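Local coordinates for putative outer membrane protein (LpxR) (Salmonella typhimurium, PDB 3FID) that probably removes acyl chains from the lipid A of lipopolysaccharide in the bacterial outer membrane, as a lipid A deacylase, at residues A[97-111]-A[136-150]. Numbering follows the deposited sequence.
Sequences LRYRLGTDIGVIGPD and QIENRYGYTAKGMVS. With ZN (zinc ion), chain E.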
ATOM      1  N   LEU A  97       8.208  21.873  -2.828  1.00 22.12           N
ATOM      2  CA  LEU A  97       8.332  20.867  -1.764  1.00 21.31           C
ATOM      3  C   LEU A  97       6.965  20.402  -1.260  1.00 20.63           C
ATOM      4  O   LEU A  97       6.117  21.227  -0.928  1.00 20.46           O
ATOM      5  CB  LEU A  97       9.121  21.418  -0.574  1.00 22.07           C
ATOM      6  CG  LEU A  97       9.689  20.314   0.330  1.00 24.61           C
ATOM      7  CD1 LEU A  97      11.144  20.031  -0.046  1.00 26.27           C
ATOM      8  CD2 LEU A  97       9.555  20.616   1.804  1.00 27.93           C
ATOM      9  N   ARG A  98       6.760  19.083  -1.214  1.00 19.15           N
ATOM     10  CA  ARG A  98       5.655  18.490  -0.468  1.00 17.92           C
ATOM     11  C   ARG A  98       6.204  17.664   0.703  1.00 17.95           C
ATOM     12  O   ARG A  98       7.209  16.973   0.558  1.00 17.23           O
ATOM     13  CB  ARG A  98       4.767  17.625  -1.374  1.00 17.84           C
ATOM     14  CG  ARG A  98       3.692  16.817  -0.613  1.00 18.01           C
ATOM     15  CD  ARG A  98       2.932  15.862  -1.527  1.00 16.93           C
ATOM     16  NE  ARG A  98       2.073  16.540  -2.503  1.00 16.88           N
ATOM     17  CZ  ARG A  98       0.887  17.082  -2.238  1.00 17.04           C
ATOM     18  NH1 ARG A  98       0.194  17.647  -3.221  1.00 13.16           N
ATOM     19  NH2 ARG A  98       0.406  17.108  -0.992  1.00 15.86           N
ATOM     20  N   TYR A  99       5.570  17.759   1.876  1.00 18.52           N
ATOM     21  CA  TYR A  99       5.903  16.830   2.966  1.00 19.13           C
ATOM     22  C   TYR A  99       4.658  16.233   3.642  1.00 18.80           C
ATOM     23  O   TYR A  99       3.552  16.792   3.577  1.00 17.55           O
ATOM     24  CB  TYR A  99       6.854  17.463   3.986  1.00 22.15           C
ATOM     25  CG  TYR A  99       6.198  18.510   4.843  1.00 24.56           C
ATOM     26  CD1 TYR A  99       5.701  18.184   6.105  1.00 26.31           C
ATOM     27  CD2 TYR A  99       6.057  19.827   4.384  1.00 25.91           C
ATOM     28  CE1 TYR A  99       5.069  19.149   6.904  1.00 28.88           C
ATOM     29  CE2 TYR A  99       5.415  20.795   5.158  1.00 27.32           C
ATOM     30  CZ  TYR A  99       4.932  20.448   6.417  1.00 27.37           C
ATOM     31  OH  TYR A  99       4.320  21.389   7.203  1.00 27.25           O
ATOM     32  N   ARG A 100       4.871  15.095   4.298  1.00 18.22           N
ATOM     33  CA  ARG A 100       3.817  14.379   5.004  1.00 18.12           C
ATOM     34  C   ARG A 100       4.358  13.858   6.304  1.00 17.62           C
ATOM     35  O   ARG A 100       5.514  13.457   6.383  1.00 15.74           O
ATOM     36  CB  ARG A 100       3.313  13.203   4.178  1.00 18.92           C
ATOM     37  CG  ARG A 100       2.476  13.609   3.026  1.00 21.53           C
ATOM     38  CD  ARG A 100       1.474  12.538   2.741  1.00 26.39           C
ATOM     39  NE  ARG A 100       1.944  11.709   1.679  1.00 26.64           N
ATOM     40  CZ  ARG A 100       1.732  10.399   1.621  1.00 25.32           C
ATOM     41  NH1 ARG A 100       1.061   9.743   2.577  1.00 24.04           N
ATOM     42  NH2 ARG A 100       2.227   9.752   0.605  1.00 18.60           N
ATOM     43  N   LEU A 101       3.512  13.862   7.330  1.00 17.65           N
ATOM     44  CA  LEU A 101       3.907  13.398   8.657  1.00 17.95           C
ATOM     45  C   LEU A 101       2.707  12.684   9.233  1.00 18.24           C
ATOM     46  O   LEU A 101       1.639  13.260   9.281  1.00 17.88           O
ATOM     47  CB  LEU A 101       4.267  14.592   9.558  1.00 18.33           C
ATOM     48  CG  LEU A 101       5.608  15.290   9.320  1.00 20.45           C
ATOM     49  CD1 LEU A 101       5.650  16.609  10.092  1.00 23.30           C
ATOM     50  CD2 LEU A 101       6.722  14.357   9.755  1.00 21.64           C
ATOM     51  N   GLY A 102       2.878  11.438   9.671  1.00 17.69           N
ATOM     52  CA  GLY A 102       1.736  10.663  10.148  1.00 18.51           C
ATOM     53  C   GLY A 102       2.071   9.718  11.285  1.00 18.50           C
ATOM     54  O   GLY A 102       3.233   9.343  11.488  1.00 17.16           O
ATOM     55  N   THR A 103       1.040   9.339  12.033  1.00 18.87           N
ATOM     56  CA  THR A 103       1.176   8.321  13.081  1.00 18.91           C
ATOM     57  C   THR A 103      -0.003   7.365  13.027  1.00 18.51           C
ATOM     58  O   THR A 103      -1.145   7.827  12.973  1.00 18.94           O
ATOM     59  CB  THR A 103       1.251   8.957  14.486  1.00 19.47           C
ATOM     60  OG1 THR A 103       2.335   9.895  14.525  1.00 22.44           O
ATOM     61  CG2 THR A 103       1.506   7.889  15.557  1.00 20.33           C
ATOM     62  N   ASP A 104       0.284   6.051  13.016  1.00 17.51           N
ATOM     63  CA  ASP A 104      -0.727   4.988  13.150  1.00 16.89           C
ATOM     64  C   ASP A 104      -0.632   4.333  14.514  1.00 16.33           C
ATOM     65  O   ASP A 104       0.448   4.263  15.091  1.00 15.23           O
ATOM     66  CB  ASP A 104      -0.514   3.850  12.122  1.00 16.59           C
ATOM     67  CG  ASP A 104      -1.196   4.116  10.806  1.00 18.32           C
ATOM     68  OD1 ASP A 104      -1.603   3.145  10.127  1.00 17.01           O
ATOM     69  OD2 ASP A 104      -1.345   5.314  10.451  1.00 18.46           O
ATOM     70  N   ILE A 105      -1.760   3.829  14.998  1.00 15.79           N
ATOM     71  CA  ILE A 105      -1.734   2.789  16.008  1.00 16.13           C
ATOM     72  C   ILE A 105      -2.314   1.546  15.363  1.00 14.58           C
ATOM     73  O   ILE A 105      -3.186   1.617  14.497  1.00 12.97           O
ATOM     74  CB  ILE A 105      -2.517   3.187  17.280  1.00 16.58           C
ATOM     75  CG1 ILE A 105      -3.915   3.704  16.911  1.00 18.10           C
ATOM     76  CG2 ILE A 105      -1.683   4.222  18.056  1.00 18.17           C
ATOM     77  CD1 ILE A 105      -4.785   4.214  18.123  1.00 19.22           C
ATOM     78  N   GLY A 106      -1.786   0.399  15.736  1.00 13.84           N
ATOM     79  CA  GLY A 106      -2.359  -0.819  15.235  1.00 13.68           C
ATOM     80  C   GLY A 106      -1.836  -2.075  15.886  1.00 13.50           C
ATOM     81  O   GLY A 106      -1.113  -2.044  16.915  1.00 13.33           O
ATOM     82  N   VAL A 107      -2.202  -3.182  15.256  1.00 13.20           N
ATOM     83  CA  VAL A 107      -1.831  -4.530  15.724  1.00 13.03           C
ATOM     84  C   VAL A 107      -1.540  -5.441  14.527  1.00 13.16           C
ATOM     85  O   VAL A 107      -2.214  -5.360  13.488  1.00 13.31           O
ATOM     86  CB  VAL A 107      -2.900  -5.179  16.672  1.00 12.81           C
ATOM     87  CG1 VAL A 107      -4.317  -5.232  16.025  1.00 12.61           C
ATOM     88  CG2 VAL A 107      -2.422  -6.592  17.186  1.00 12.28           C
ATOM     89  N   ILE A 108      -0.502  -6.267  14.671  1.00 12.79           N
ATOM     90  CA  ILE A 108      -0.298  -7.421  13.788  1.00 12.54           C
ATOM     91  C   ILE A 108      -0.437  -8.646  14.686  1.00 13.15           C
ATOM     92  O   ILE A 108       0.219  -8.718  15.731  1.00 13.10           O
ATOM     93  CB  ILE A 108       1.114  -7.402  13.148  1.00 12.43           C
ATOM     94  CG1 ILE A 108       1.268  -6.171  12.227  1.00 12.25           C
ATOM     95  CG2 ILE A 108       1.366  -8.678  12.375  1.00  9.40           C
ATOM     96  CD1 ILE A 108       2.725  -5.845  11.836  1.00 13.32           C
ATOM     97  N   GLY A 109      -1.275  -9.592  14.286  1.00 13.07           N
ATOM     98  CA  GLY A 109      -1.543 -10.774  15.108  1.00 13.17           C
ATOM     99  C   GLY A 109      -2.977 -11.202  14.927  1.00 13.43           C
ATOM    100  O   GLY A 109      -3.701 -10.614  14.108  1.00 13.90           O
ATOM    101  N   PRO A 110      -3.414 -12.254  15.646  1.00 13.52           N
ATOM    102  CA  PRO A 110      -4.822 -12.680  15.559  1.00 12.68           C
ATOM    103  C   PRO A 110      -5.851 -11.531  15.800  1.00 12.78           C
ATOM    104  O   PRO A 110      -6.905 -11.508  15.172  1.00 13.85           O
ATOM    105  CB  PRO A 110      -4.924 -13.732  16.668  1.00 13.95           C
ATOM    106  CG  PRO A 110      -3.580 -14.291  16.749  1.00 13.06           C
ATOM    107  CD  PRO A 110      -2.626 -13.143  16.530  1.00 12.70           C
ATOM    108  N   ASP A 111      -5.524 -10.586  16.676  1.00 12.95           N
ATOM    109  CA  ASP A 111      -6.394  -9.432  16.980  1.00 14.01           C
ATOM    110  C   ASP A 111      -6.662  -8.523  15.767  1.00 13.26           C
ATOM    111  O   ASP A 111      -7.638  -7.778  15.763  1.00 12.57           O
ATOM    112  CB  ASP A 111      -5.818  -8.596  18.132  1.00 14.06           C
ATOM    113  CG  ASP A 111      -5.855  -9.341  19.470  1.00 17.42           C
ATOM    114  OD1 ASP A 111      -6.250 -10.536  19.470  1.00 16.07           O
ATOM    115  OD2 ASP A 111      -5.469  -8.729  20.498  1.00 17.11           O
ATOM    116  N   GLN A 136      -0.859 -18.480  12.549  1.00 13.94           N
ATOM    117  CA  GLN A 136      -0.536 -17.094  12.153  1.00 12.54           C
ATOM    118  C   GLN A 136       0.471 -16.415  13.084  1.00 12.86           C
ATOM    119  O   GLN A 136       0.736 -16.908  14.181  1.00 13.24           O
ATOM    120  CB  GLN A 136      -1.828 -16.259  12.014  1.00 11.76           C
ATOM    121  CG  GLN A 136      -2.588 -15.921  13.325  1.00 11.34           C
ATOM    122  CD  GLN A 136      -3.820 -15.079  13.032  1.00 12.52           C
ATOM    123  OE1 GLN A 136      -3.704 -13.992  12.496  1.00 12.61           O
ATOM    124  NE2 GLN A 136      -5.007 -15.597  13.365  1.00 10.72           N
ATOM    125  N   ILE A 137       1.041 -15.286  12.641  1.00 12.32           N
ATOM    126  CA  ILE A 137       1.892 -14.456  13.495  1.00 12.58           C
ATOM    127  C   ILE A 137       1.139 -13.981  14.742  1.00 12.96           C
ATOM    128  O   ILE A 137       0.012 -13.516  14.650  1.00 12.58           O
ATOM    129  CB  ILE A 137       2.513 -13.238  12.718  1.00 12.42           C
ATOM    130  CG1 ILE A 137       3.319 -13.731  11.488  1.00 12.24           C
ATOM    131  CG2 ILE A 137       3.378 -12.370  13.633  1.00 10.23           C
ATOM    132  CD1 ILE A 137       4.553 -14.636  11.801  1.00 16.96           C
ATOM    133  N   GLU A 138       1.778 -14.106  15.901  1.00 12.62           N
ATOM    134  CA  GLU A 138       1.175 -13.730  17.190  1.00 13.78           C
ATOM    135  C   GLU A 138       1.105 -12.214  17.409  1.00 14.42           C
ATOM    136  O   GLU A 138       1.868 -11.453  16.784  1.00 14.53           O
ATOM    137  CB  GLU A 138       1.984 -14.348  18.320  1.00 12.48           C
ATOM    138  CG  GLU A 138       3.302 -13.642  18.595  1.00 13.64           C
ATOM    139  CD  GLU A 138       4.147 -14.368  19.659  1.00 15.56           C
ATOM    140  OE1 GLU A 138       5.322 -14.001  19.831  1.00 17.57           O
ATOM    141  OE2 GLU A 138       3.641 -15.309  20.288  1.00 18.35           O
ATOM    142  N   ASN A 139       0.231 -11.789  18.327  1.00 15.30           N
ATOM    143  CA  ASN A 139      -0.066 -10.368  18.556  1.00 15.36           C
ATOM    144  C   ASN A 139       1.154  -9.533  18.934  1.00 15.97           C
ATOM    145  O   ASN A 139       1.960  -9.938  19.786  1.00 15.28           O
ATOM    146  CB  ASN A 139      -1.130 -10.183  19.646  1.00 16.27           C
ATOM    147  CG  ASN A 139      -2.533 -10.567  19.193  1.00 17.59           C
ATOM    148  OD1 ASN A 139      -2.952 -10.243  18.084  1.00 16.76           O
ATOM    149  ND2 ASN A 139      -3.279 -11.261  20.071  1.00 20.18           N
ATOM    150  N   ARG A 140       1.282  -8.377  18.283  1.00 14.66           N
ATOM    151  CA  ARG A 140       2.099  -7.290  18.776  1.00 14.55           C
ATOM    152  C   ARG A 140       1.371  -6.015  18.427  1.00 14.78           C
ATOM    153  O   ARG A 140       1.045  -5.789  17.270  1.00 14.42           O
ATOM    154  CB  ARG A 140       3.509  -7.267  18.198  1.00 14.57           C
ATOM    155  CG  ARG A 140       4.283  -6.071  18.743  1.00 16.22           C
ATOM    156  CD  ARG A 140       5.660  -5.958  18.195  1.00 19.25           C
ATOM    157  NE  ARG A 140       6.531  -7.042  18.628  1.00 18.94           N
ATOM    158  CZ  ARG A 140       7.799  -7.150  18.235  1.00 21.06           C
ATOM    159  NH1 ARG A 140       8.327  -6.231  17.409  1.00 23.02           N
ATOM    160  NH2 ARG A 140       8.540  -8.167  18.657  1.00 19.64           N
ATOM    161  N   TYR A 141       1.072  -5.223  19.455  1.00 15.33           N
ATOM    162  CA  TYR A 141       0.390  -3.944  19.311  1.00 15.10           C
ATOM    163  C   TYR A 141       1.477  -2.932  19.170  1.00 15.50           C
ATOM    164  O   TYR A 141       2.563  -3.103  19.742  1.00 15.15           O
ATOM    165  CB  TYR A 141      -0.433  -3.632  20.566  1.00 15.33           C
ATOM    166  CG  TYR A 141      -1.782  -4.265  20.528  1.00 15.69           C
ATOM    167  CD1 TYR A 141      -2.888  -3.563  20.049  1.00 14.88           C
ATOM    168  CD2 TYR A 141      -1.963  -5.592  20.954  1.00 15.62           C
ATOM    169  CE1 TYR A 141      -4.155  -4.165  19.970  1.00 16.15           C
ATOM    170  CE2 TYR A 141      -3.224  -6.188  20.895  1.00 17.20           C
ATOM    171  CZ  TYR A 141      -4.311  -5.464  20.398  1.00 15.81           C
ATOM    172  OH  TYR A 141      -5.546  -6.054  20.342  1.00 15.57           O
ATOM    173  N   GLY A 142       1.223  -1.878  18.406  1.00 15.18           N
ATOM    174  CA  GLY A 142       2.268  -0.893  18.226  1.00 16.51           C
ATOM    175  C   GLY A 142       1.825   0.349  17.505  1.00 17.85           C
ATOM    176  O   GLY A 142       0.637   0.604  17.346  1.00 16.90           O
ATOM    177  N   TYR A 143       2.810   1.117  17.086  1.00 19.15           N
ATOM    178  CA  TYR A 143       2.587   2.372  16.408  1.00 21.14           C
ATOM    179  C   TYR A 143       3.531   2.418  15.203  1.00 20.97           C
ATOM    180  O   TYR A 143       4.576   1.732  15.185  1.00 20.54           O
ATOM    181  CB  TYR A 143       2.887   3.522  17.371  1.00 22.49           C
ATOM    182  CG  TYR A 143       4.370   3.698  17.633  1.00 25.28           C
ATOM    183  CD1 TYR A 143       5.028   2.905  18.580  1.00 27.84           C
ATOM    184  CD2 TYR A 143       5.122   4.647  16.921  1.00 26.28           C
ATOM    185  CE1 TYR A 143       6.391   3.046  18.814  1.00 27.63           C
ATOM    186  CE2 TYR A 143       6.488   4.796  17.151  1.00 27.34           C
ATOM    187  CZ  TYR A 143       7.109   3.997  18.109  1.00 26.77           C
ATOM    188  OH  TYR A 143       8.464   4.126  18.352  1.00 27.43           O
ATOM    189  N   THR A 144       3.147   3.193  14.187  1.00 20.28           N
ATOM    190  CA  THR A 144       4.083   3.561  13.138  1.00 20.14           C
ATOM    191  C   THR A 144       4.190   5.084  13.142  1.00 18.88           C
ATOM    192  O   THR A 144       3.202   5.760  13.366  1.00 19.89           O
ATOM    193  CB  THR A 144       3.698   3.003  11.713  1.00 20.12           C
ATOM    194  OG1 THR A 144       2.467   3.605  11.241  1.00 23.38           O
ATOM    195  CG2 THR A 144       3.509   1.501  11.778  1.00 21.26           C
ATOM    196  N   ALA A 145       5.402   5.599  12.960  1.00 17.56           N
ATOM    197  CA  ALA A 145       5.654   7.026  12.758  1.00 16.96           C
ATOM    198  C   ALA A 145       6.146   7.137  11.327  1.00 16.47           C
ATOM    199  O   ALA A 145       7.070   6.426  10.945  1.00 15.69           O
ATOM    200  CB  ALA A 145       6.739   7.515  13.729  1.00 16.60           C
ATOM    201  N   LYS A 146       5.515   8.009  10.544  1.00 16.30           N
ATOM    202  CA  LYS A 146       5.730   8.041   9.093  1.00 16.44           C
ATOM    203  C   LYS A 146       6.088   9.439   8.623  1.00 16.08           C
ATOM    204  O   LYS A 146       5.535  10.429   9.103  1.00 16.39           O
ATOM    205  CB  LYS A 146       4.458   7.586   8.361  1.00 15.92           C
ATOM    206  CG  LYS A 146       4.040   6.145   8.681  1.00 18.69           C
ATOM    207  CD  LYS A 146       2.778   5.768   7.957  1.00 21.98           C
ATOM    208  CE  LYS A 146       1.561   6.288   8.674  1.00 23.64           C
ATOM    209  NZ  LYS A 146       0.346   6.039   7.853  1.00 27.15           N
ATOM    210  N   GLY A 147       6.978   9.530   7.651  1.00 15.65           N
ATOM    211  CA  GLY A 147       7.277  10.855   7.097  1.00 15.78           C
ATOM    212  C   GLY A 147       7.694  10.717   5.654  1.00 16.23           C
ATOM    213  O   GLY A 147       8.268   9.692   5.269  1.00 14.98           O
ATOM    214  N   MET A 148       7.389  11.747   4.860  1.00 16.33           N
ATOM    215  CA  MET A 148       7.828  11.797   3.469  1.00 17.29           C
ATOM    216  C   MET A 148       8.193  13.229   3.101  1.00 16.32           C
ATOM    217  O   MET A 148       7.533  14.173   3.534  1.00 16.10           O
ATOM    218  CB  MET A 148       6.735  11.275   2.538  1.00 16.80           C
ATOM    219  CG  MET A 148       7.168  11.173   1.081  1.00 19.14           C
ATOM    220  SD  MET A 148       5.808  10.688   0.024  1.00 21.43           S
ATOM    221  CE  MET A 148       5.371  12.345  -0.526  1.00 24.92           C
ATOM    222  N   VAL A 149       9.271  13.385   2.338  1.00 15.77           N
ATOM    223  CA  VAL A 149       9.515  14.653   1.648  1.00 16.15           C
ATOM    224  C   VAL A 149       9.798  14.422   0.176  1.00 15.53           C
ATOM    225  O   VAL A 149      10.531  13.510  -0.186  1.00 13.86           O
ATOM    226  CB  VAL A 149      10.634  15.499   2.319  1.00 16.23           C
ATOM    227  CG1 VAL A 149      11.942  14.764   2.341  1.00 18.63           C
ATOM    228  CG2 VAL A 149      10.796  16.844   1.591  1.00 17.20           C
ATOM    229  N   SER A 150       9.227  15.290  -0.659  1.00 15.10           N
ATOM    230  CA  SER A 150       9.331  15.171  -2.100  1.00 16.07           C
ATOM    231  C   SER A 150       9.630  16.544  -2.661  1.00 16.30           C
ATOM    232  O   SER A 150       9.044  17.522  -2.221  1.00 16.16           O
ATOM    233  CB  SER A 150       7.987  14.690  -2.674  1.00 16.07           C
ATOM    234  OG  SER A 150       8.062  14.543  -4.082  1.00 17.88           O
TER
HETATM  235 ZN    ZN E 299      -2.482   2.994   8.583  1.00 15.36          ZN
HETATM  236  O   HOH W   1      -1.095   7.910   9.525  1.00 23.32           O
HETATM  237  O   HOH W   2       1.223   2.345   9.236  1.00 27.47           O
HETATM  238  O   HOH W   3      -5.131 -11.648  12.109  1.00  9.33           O
HETATM  239  O   HOH W   4      -7.230 -13.605  12.833  1.00 14.83           O
HETATM  240  O   HOH W   5      -0.896   3.183   6.974  1.00 12.80           O
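Neighbouring antiparallel strands of the outer-membrane barrel, 97-108 and 140-150, meet with Asp104 and Lys146 on the face that carries a zinc site inside the barrel. Paired backbone bonds run from Arg98 with Ser150 to Ile108 with Arg140. Asp104 OD1 binds the zinc ion at 1.8 Å, and His84 of the neighbouring strand 80-94 and His54 of 49-60 share the metal. The second oxygen, Asp104 OD2, takes a salt bridge from Lys146 NZ at 3.2 Å; the ammonium comes from well above the carboxylate plane, brought over Gly102 by a bend in the lysine chain (chi3 -81°). A water lies within hydrogen-bonding distance of both OD2 and NZ. On this face Met148 SD also lies 3.7 Å from Arg100 NH2, whose guanidinium is tied to Glu88 and Leu202. On the outward face Val107 CG2 sits over the centre of the Tyr141 ring, a CH-pi contact of 3.8 Å to the centroid. Tyr141 OH donates to Asp111 OD2 (2.7 Å) on its anti side, while Asp111 N reaches a lone pair of Asn139 OD1 at 3.0 Å, joining the 3-10 turn to the start of strand 140-150. A metal site and charged groups inside, with mostly apolar and aromatic residues outside, typify an outer-membrane beta-barrel.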